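Local atomic coordinates of DNA topoisomerase 2-associated protein PAT1 (Saccharomyces cerevisiae, PDB entry 5LMG), a protein that promotes mRNA decapping and represses translation in yeast, its C-terminal domain interacting directly with the decapping enzyme Dcp2 and the exonuclease Xrn1. Residues 44-50 and 91-95; 246-251 and 295-300. The protein carries 2 engineered substitutions. All blocks are in the same frame, centred on the assembly; numbering follows the deposited sequence.

Interaction 1: 44-50 and 91-95; sequences KSGGKKF and YDVNP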
loop_
_atom_site.group_PDB
_atom_site.type_symbol
_atom_site.label_atom_id
_atom_site.label_comp_id
_atom_site.label_asym_id
_atom_site.label_seq_id
_atom_site.Cartn_x
_atom_site.Cartn_y
_atom_site.Cartn_z
ATOM N N LYS A 44 9.751 -2.928 -24.331
ATOM C CA LYS A 44 8.462 -2.281 -24.601
ATOM C C LYS A 44 8.514 -0.757 -24.327
ATOM O O LYS A 44 7.505 -0.067 -24.486
ATOM C CB LYS A 44 7.348 -2.945 -23.771
ATOM C CG LYS A 44 6.643 -4.082 -24.498
ATOM C CD LYS A 44 5.269 -4.370 -23.896
ATOM C CE LYS A 44 4.413 -5.213 -24.808
ATOM N NZ LYS A 44 2.993 -5.237 -24.365
ATOM N N SER A 45 9.697 -0.246 -23.920
ATOM C CA SER A 45 9.962 1.161 -23.614
ATOM C C SER A 45 11.217 1.724 -24.310
ATOM O O SER A 45 11.479 2.928 -24.205
ATOM C CB SER A 45 10.051 1.374 -22.108
ATOM O OG SER A 45 11.121 0.628 -21.556
ATOM N N GLY A 46 11.959 0.864 -25.018
ATOM C CA GLY A 46 13.155 1.255 -25.758
ATOM C C GLY A 46 14.430 0.492 -25.451
ATOM O O GLY A 46 15.448 0.716 -26.113
ATOM N N GLY A 47 14.384 -0.389 -24.452
ATOM C CA GLY A 47 15.532 -1.193 -24.041
ATOM C C GLY A 47 16.261 -0.672 -22.817
ATOM O O GLY A 47 16.110 0.498 -22.449
ATOM N N LYS A 48 17.081 -1.548 -22.196
ATOM C CA LYS A 48 17.867 -1.283 -20.985
ATOM C C LYS A 48 18.864 -0.131 -21.130
ATOM O O LYS A 48 18.917 0.723 -20.245
ATOM C CB LYS A 48 18.570 -2.562 -20.493
ATOM C CG LYS A 48 19.128 -2.454 -19.077
ATOM C CD LYS A 48 19.817 -3.731 -18.643
ATOM C CE LYS A 48 20.321 -3.627 -17.228
ATOM N NZ LYS A 48 20.885 -4.916 -16.756
ATOM N N LYS A 49 19.648 -0.110 -22.230
ATOM C CA LYS A 49 20.651 0.934 -22.476
ATOM C C LYS A 49 20.031 2.318 -22.707
ATOM O O LYS A 49 20.630 3.325 -22.322
ATOM C CB LYS A 49 21.610 0.541 -23.613
ATOM C CG LYS A 49 22.657 -0.474 -23.173
ATOM C CD LYS A 49 23.574 -0.900 -24.307
ATOM C CE LYS A 49 24.436 -2.071 -23.899
ATOM N NZ LYS A 49 25.369 -2.478 -24.982
ATOM N N PHE A 50 18.822 2.360 -23.300
ATOM C CA PHE A 50 18.097 3.604 -23.559
ATOM C C PHE A 50 17.546 4.204 -22.250
ATOM O O PHE A 50 17.683 5.408 -22.033
ATOM C CB PHE A 50 16.982 3.376 -24.604
ATOM C CG PHE A 50 15.979 4.498 -24.741
ATOM C CD1 PHE A 50 16.342 5.716 -25.309
ATOM C CD2 PHE A 50 14.668 4.336 -24.311
ATOM C CE1 PHE A 50 15.416 6.755 -25.430
ATOM C CE2 PHE A 50 13.742 5.376 -24.431
ATOM C CZ PHE A 50 14.122 6.577 -24.990
ATOM N N TYR A 91 5.918 4.584 -27.045
ATOM C CA TYR A 91 6.199 3.208 -26.623
ATOM C C TYR A 91 5.009 2.535 -25.931
ATOM O O TYR A 91 4.153 3.224 -25.368
ATOM C CB TYR A 91 7.431 3.181 -25.697
ATOM C CG TYR A 91 8.679 3.808 -26.287
ATOM C CD1 TYR A 91 8.960 5.159 -26.101
ATOM C CD2 TYR A 91 9.599 3.042 -26.997
ATOM C CE1 TYR A 91 10.116 5.738 -26.625
ATOM C CE2 TYR A 91 10.764 3.608 -27.517
ATOM C CZ TYR A 91 11.017 4.958 -27.330
ATOM O OH TYR A 91 12.166 5.521 -27.842
ATOM N N ASP A 92 4.983 1.179 -25.956
ATOM C CA ASP A 92 3.957 0.345 -25.309
ATOM C C ASP A 92 3.914 0.585 -23.789
ATOM O O ASP A 92 2.832 0.607 -23.200
ATOM C CB ASP A 92 4.187 -1.143 -25.625
ATOM C CG ASP A 92 3.937 -1.508 -27.080
ATOM O OD1 ASP A 92 2.756 -1.495 -27.503
ATOM O OD2 ASP A 92 4.917 -1.835 -27.788
ATOM N N VAL A 93 5.100 0.783 -23.173
ATOM C CA VAL A 93 5.291 1.110 -21.758
ATOM C C VAL A 93 6.062 2.443 -21.739
ATOM O O VAL A 93 7.152 2.534 -22.311
ATOM C CB VAL A 93 6.020 -0.014 -20.962
ATOM C CG1 VAL A 93 6.327 0.430 -19.532
ATOM C CG2 VAL A 93 5.203 -1.304 -20.953
ATOM N N ASN A 94 5.462 3.483 -21.131
ATOM C CA ASN A 94 6.038 4.832 -21.049
ATOM C C ASN A 94 7.484 4.832 -20.473
ATOM O O ASN A 94 7.731 4.145 -19.473
ATOM C CB ASN A 94 5.096 5.749 -20.250
ATOM C CG ASN A 94 5.557 7.177 -20.139
ATOM O OD1 ASN A 94 6.283 7.541 -19.216
ATOM N ND2 ASN A 94 5.124 8.025 -21.060
ATOM N N PRO A 95 8.451 5.565 -21.093
ATOM C CA PRO A 95 9.836 5.562 -20.567
ATOM C C PRO A 95 9.989 5.937 -19.087
ATOM O O PRO A 95 10.902 5.425 -18.437
ATOM C CB PRO A 95 10.572 6.541 -21.487
ATOM C CG PRO A 95 9.779 6.530 -22.757
ATOM C CD PRO A 95 8.349 6.403 -22.305
#
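Tyr91 lies along the backbone of Lys44, Ser45 and Gly46 and ends at the ring of Phe50. Its CB touches Lys44 O at 3.5 Å. With CG beside its own backbone N (chi1 -55°), the ring extends over Ser45, whose carbonyl O stands over the centre of one face, 3.4 Å from Tyr91 CD2. This buried oxygen has no hydrogen-bond partner and lies against the ring. Farther out, Tyr91 CZ comes within 4.0 Å of Phe50 CE2, and Tyr91 OH reaches Phe50 CZ at 3.6 Å; the two rings meet obliquely, their planes 35° apart. A serine in place of Tyr91 would probably uncover Ser45 O and leave the Phe50 ring without its aromatic neighbour. The segments are also tied by Val93 N, which donates to Lys44 O (2.9 Å) from above the carbonyl plane, while the aliphatic part of Lys44 crosses Asp92, with Lys44 CD 3.8 Å from Asp92 CB. Gly47 is the N-cap of helix 48-70, and Asn94 caps helix 95-99 through Phe96 N; Ser45 OG hydrogen-bonds to Leu42 O and to Ser98 OG of that short helix, and Pro95 packs on Ile51 and Leu54 of helix 48-70.

Interaction 2: 246-251 and 295-300; sequences LESKIQ and IIIDEV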
loop_
_atom_site.group_PDB
_atom_site.type_symbol
_atom_site.label_atom_id
_atom_site.label_comp_id
_atom_site.label_asym_id
_atom_site.label_seq_id
_atom_site.Cartn_x
_atom_site.Cartn_y
_atom_site.Cartn_z
ATOM N N LEU A 246 -13.718 -5.531 -6.619
ATOM C CA LEU A 246 -13.175 -6.320 -5.506
ATOM C C LEU A 246 -14.096 -7.391 -4.957
ATOM O O LEU A 246 -13.607 -8.357 -4.356
ATOM C CB LEU A 246 -12.757 -5.396 -4.347
ATOM C CG LEU A 246 -11.584 -4.461 -4.614
ATOM C CD1 LEU A 246 -11.424 -3.458 -3.479
ATOM C CD2 LEU A 246 -10.313 -5.242 -4.851
ATOM N N GLU A 247 -15.425 -7.218 -5.125
ATOM C CA GLU A 247 -16.431 -8.134 -4.596
ATOM C C GLU A 247 -16.166 -9.575 -5.001
ATOM O O GLU A 247 -15.824 -9.827 -6.158
ATOM C CB GLU A 247 -17.836 -7.674 -5.011
ATOM C CG GLU A 247 -18.926 -8.237 -4.126
ATOM C CD GLU A 247 -20.306 -7.710 -4.466
ATOM O OE1 GLU A 247 -20.467 -7.112 -5.556
ATOM O OE2 GLU A 247 -21.237 -7.926 -3.659
ATOM N N SER A 248 -16.275 -10.503 -4.025
ATOM C CA SER A 248 -15.987 -11.956 -4.112
ATOM C C SER A 248 -14.461 -12.289 -4.181
ATOM O O SER A 248 -14.099 -13.472 -4.186
ATOM C CB SER A 248 -16.759 -12.632 -5.247
ATOM O OG SER A 248 -16.075 -12.500 -6.483
ATOM N N LYS A 249 -13.576 -11.254 -4.214
ATOM C CA LYS A 249 -12.117 -11.402 -4.296
ATOM C C LYS A 249 -11.355 -10.724 -3.124
ATOM O O LYS A 249 -10.124 -10.711 -3.143
ATOM C CB LYS A 249 -11.605 -10.872 -5.657
ATOM C CG LYS A 249 -12.117 -11.665 -6.867
ATOM C CD LYS A 249 -12.026 -10.892 -8.180
ATOM C CE LYS A 249 -13.220 -9.997 -8.433
ATOM N NZ LYS A 249 -13.165 -9.360 -9.776
ATOM N N ILE A 250 -12.082 -10.180 -2.109
ATOM C CA ILE A 250 -11.518 -9.473 -0.943
ATOM C C ILE A 250 -10.487 -10.338 -0.162
ATOM O O ILE A 250 -9.448 -9.813 0.245
ATOM C CB ILE A 250 -12.621 -8.866 -0.015
ATOM C CG1 ILE A 250 -13.443 -7.787 -0.773
ATOM C CG2 ILE A 250 -12.021 -8.257 1.273
ATOM C CD1 ILE A 250 -14.868 -7.431 -0.143
ATOM N N GLN A 251 -10.749 -11.648 0.005
ATOM C CA GLN A 251 -9.849 -12.578 0.701
ATOM C C GLN A 251 -8.447 -12.688 0.025
ATOM O O GLN A 251 -7.451 -12.927 0.720
ATOM C CB GLN A 251 -10.534 -13.956 0.875
ATOM C CG GLN A 251 -9.613 -15.182 1.021
ATOM C CD GLN A 251 -8.918 -15.271 2.362
ATOM O OE1 GLN A 251 -9.556 -15.326 3.423
ATOM N NE2 GLN A 251 -7.594 -15.364 2.337
ATOM N N ILE A 295 -20.664 -7.400 3.434
ATOM C CA ILE A 295 -19.902 -8.167 2.450
ATOM C C ILE A 295 -18.431 -8.267 2.894
ATOM O O ILE A 295 -17.888 -9.369 2.866
ATOM C CB ILE A 295 -20.053 -7.585 1.012
ATOM C CG1 ILE A 295 -21.496 -7.754 0.471
ATOM C CG2 ILE A 295 -19.003 -8.207 0.041
ATOM C CD1 ILE A 295 -21.896 -6.778 -0.575
ATOM N N ILE A 296 -17.792 -7.123 3.285
ATOM C CA ILE A 296 -16.378 -7.095 3.731
ATOM C C ILE A 296 -16.137 -8.087 4.893
ATOM O O ILE A 296 -15.246 -8.934 4.765
ATOM C CB ILE A 296 -15.825 -5.670 4.040
ATOM C CG1 ILE A 296 -15.916 -4.742 2.792
ATOM C CG2 ILE A 296 -14.355 -5.749 4.583
ATOM C CD1 ILE A 296 -15.973 -3.192 3.112
ATOM N N ILE A 297 -16.940 -7.980 5.997
ATOM C CA ILE A 297 -16.906 -8.838 7.195
ATOM C C ILE A 297 -17.064 -10.303 6.790
ATOM O O ILE A 297 -16.311 -11.152 7.269
ATOM C CB ILE A 297 -17.994 -8.419 8.256
ATOM C CG1 ILE A 297 -17.509 -7.270 9.157
ATOM C CG2 ILE A 297 -18.450 -9.612 9.137
ATOM C CD1 ILE A 297 -16.599 -7.705 10.390
ATOM N N ASP A 298 -18.053 -10.598 5.908
ATOM C CA ASP A 298 -18.297 -11.961 5.458
ATOM C C ASP A 298 -17.063 -12.538 4.729
ATOM O O ASP A 298 -16.663 -13.668 4.999
ATOM C CB ASP A 298 -19.551 -12.019 4.552
ATOM C CG ASP A 298 -19.847 -13.417 4.095
ATOM O OD1 ASP A 298 -20.078 -14.284 4.961
ATOM O OD2 ASP A 298 -19.718 -13.679 2.885
ATOM N N GLU A 299 -16.474 -11.748 3.817
ATOM C CA GLU A 299 -15.352 -12.181 2.989
ATOM C C GLU A 299 -14.056 -12.408 3.771
ATOM O O GLU A 299 -13.265 -13.263 3.378
ATOM C CB GLU A 299 -15.136 -11.238 1.789
ATOM C CG GLU A 299 -16.189 -11.442 0.700
ATOM C CD GLU A 299 -15.889 -10.867 -0.674
ATOM O OE1 GLU A 299 -14.750 -11.034 -1.172
ATOM O OE2 GLU A 299 -16.826 -10.306 -1.287
ATOM N N VAL A 300 -13.865 -11.692 4.898
ATOM C CA VAL A 300 -12.643 -11.793 5.699
ATOM C C VAL A 300 -12.871 -12.446 7.064
ATOM O O VAL A 300 -11.942 -12.476 7.863
ATOM C CB VAL A 300 -11.891 -10.429 5.828
ATOM C CG1 VAL A 300 -11.584 -9.828 4.461
ATOM C CG2 VAL A 300 -12.627 -9.438 6.727
HETATM O O HOH W 1 -13.246 -13.335 -0.971
HETATM O O HOH W 2 -11.884 -15.119 5.086
#
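The carboxylate of Glu299 lies against the 246-251 turn, with CD1 of Ile250 3.6 Å from Glu299 CD. Backbone amides meet its two oxygens: Ser248 N binds OE2 of Glu299 on the syn side (2.8 Å, 21° out of the carboxylate plane), and Ile250 N meets OE1 of Glu299 nearly end-on to the C-O bond at 3.0 Å. A water donates a second bond to OE1, the third on the carboxylate, and accepts from Gln251 N. Both carboxylate oxygens are thus gripped, which should fix the rotation of the group and favour its charged form. The carboxylate of Glu247 is turned nearly parallel to it, but OE2 of Glu247 and OE2 of Glu299 are 5.5 Å apart, and OE2 of Glu247 instead touches CD1 of Ile295 at 3.4 Å.

Leu246 to Lys249 form a type II beta turn, closed by Lys249 N donating to Leu246 O, in which Ser248 takes the left-handed third position. The turn follows helix 234-246. Glu299, on helix 290-322, accepts from the amide of Ser248 within the turn and from that of Ile250 just after it, joining parts of the largely helical domain, whose family belongs to the TPR clan. Glu299 CG turns away from its own carbonyl carbon (chi1 -75°), and the extended chain beyond it carries the carboxylate across to the turn.

Beneath this polar layer Ile250 is buried: its CG2 meets CG1 of Val300 at 3.6 Å and its CD1 lies 4.1 Å from CG1 of Ile296, with Leu281 of helix 275-286 touching both isoleucines. Gln251 NE2 bonds to Glu303, one turn farther along helix 290-322. On the same helix, Ile297 and Asp298 pack against the bound Dcp2 peptide.

Overall arrangement
Interactions 1 and 2 are separate along the chain and in space, their centres 37 Å apart and their nearest atoms about 22 Å, and they hold different helices. Both are partly buried and cover similar areas, but interaction 2 lies nearer the centre of the chain. The 44-50/91-95 contact is made by the entry to helix 48-70 meeting a loop, and relies on aromatic cover and one backbone hydrogen bond. The 246-251/295-300 contact sets a turn against the long helix 290-322: a side-chain carboxylate binds backbone amides over a buried aliphatic layer, with waters bridging the two segments. Interaction 2 borders the bound peptide.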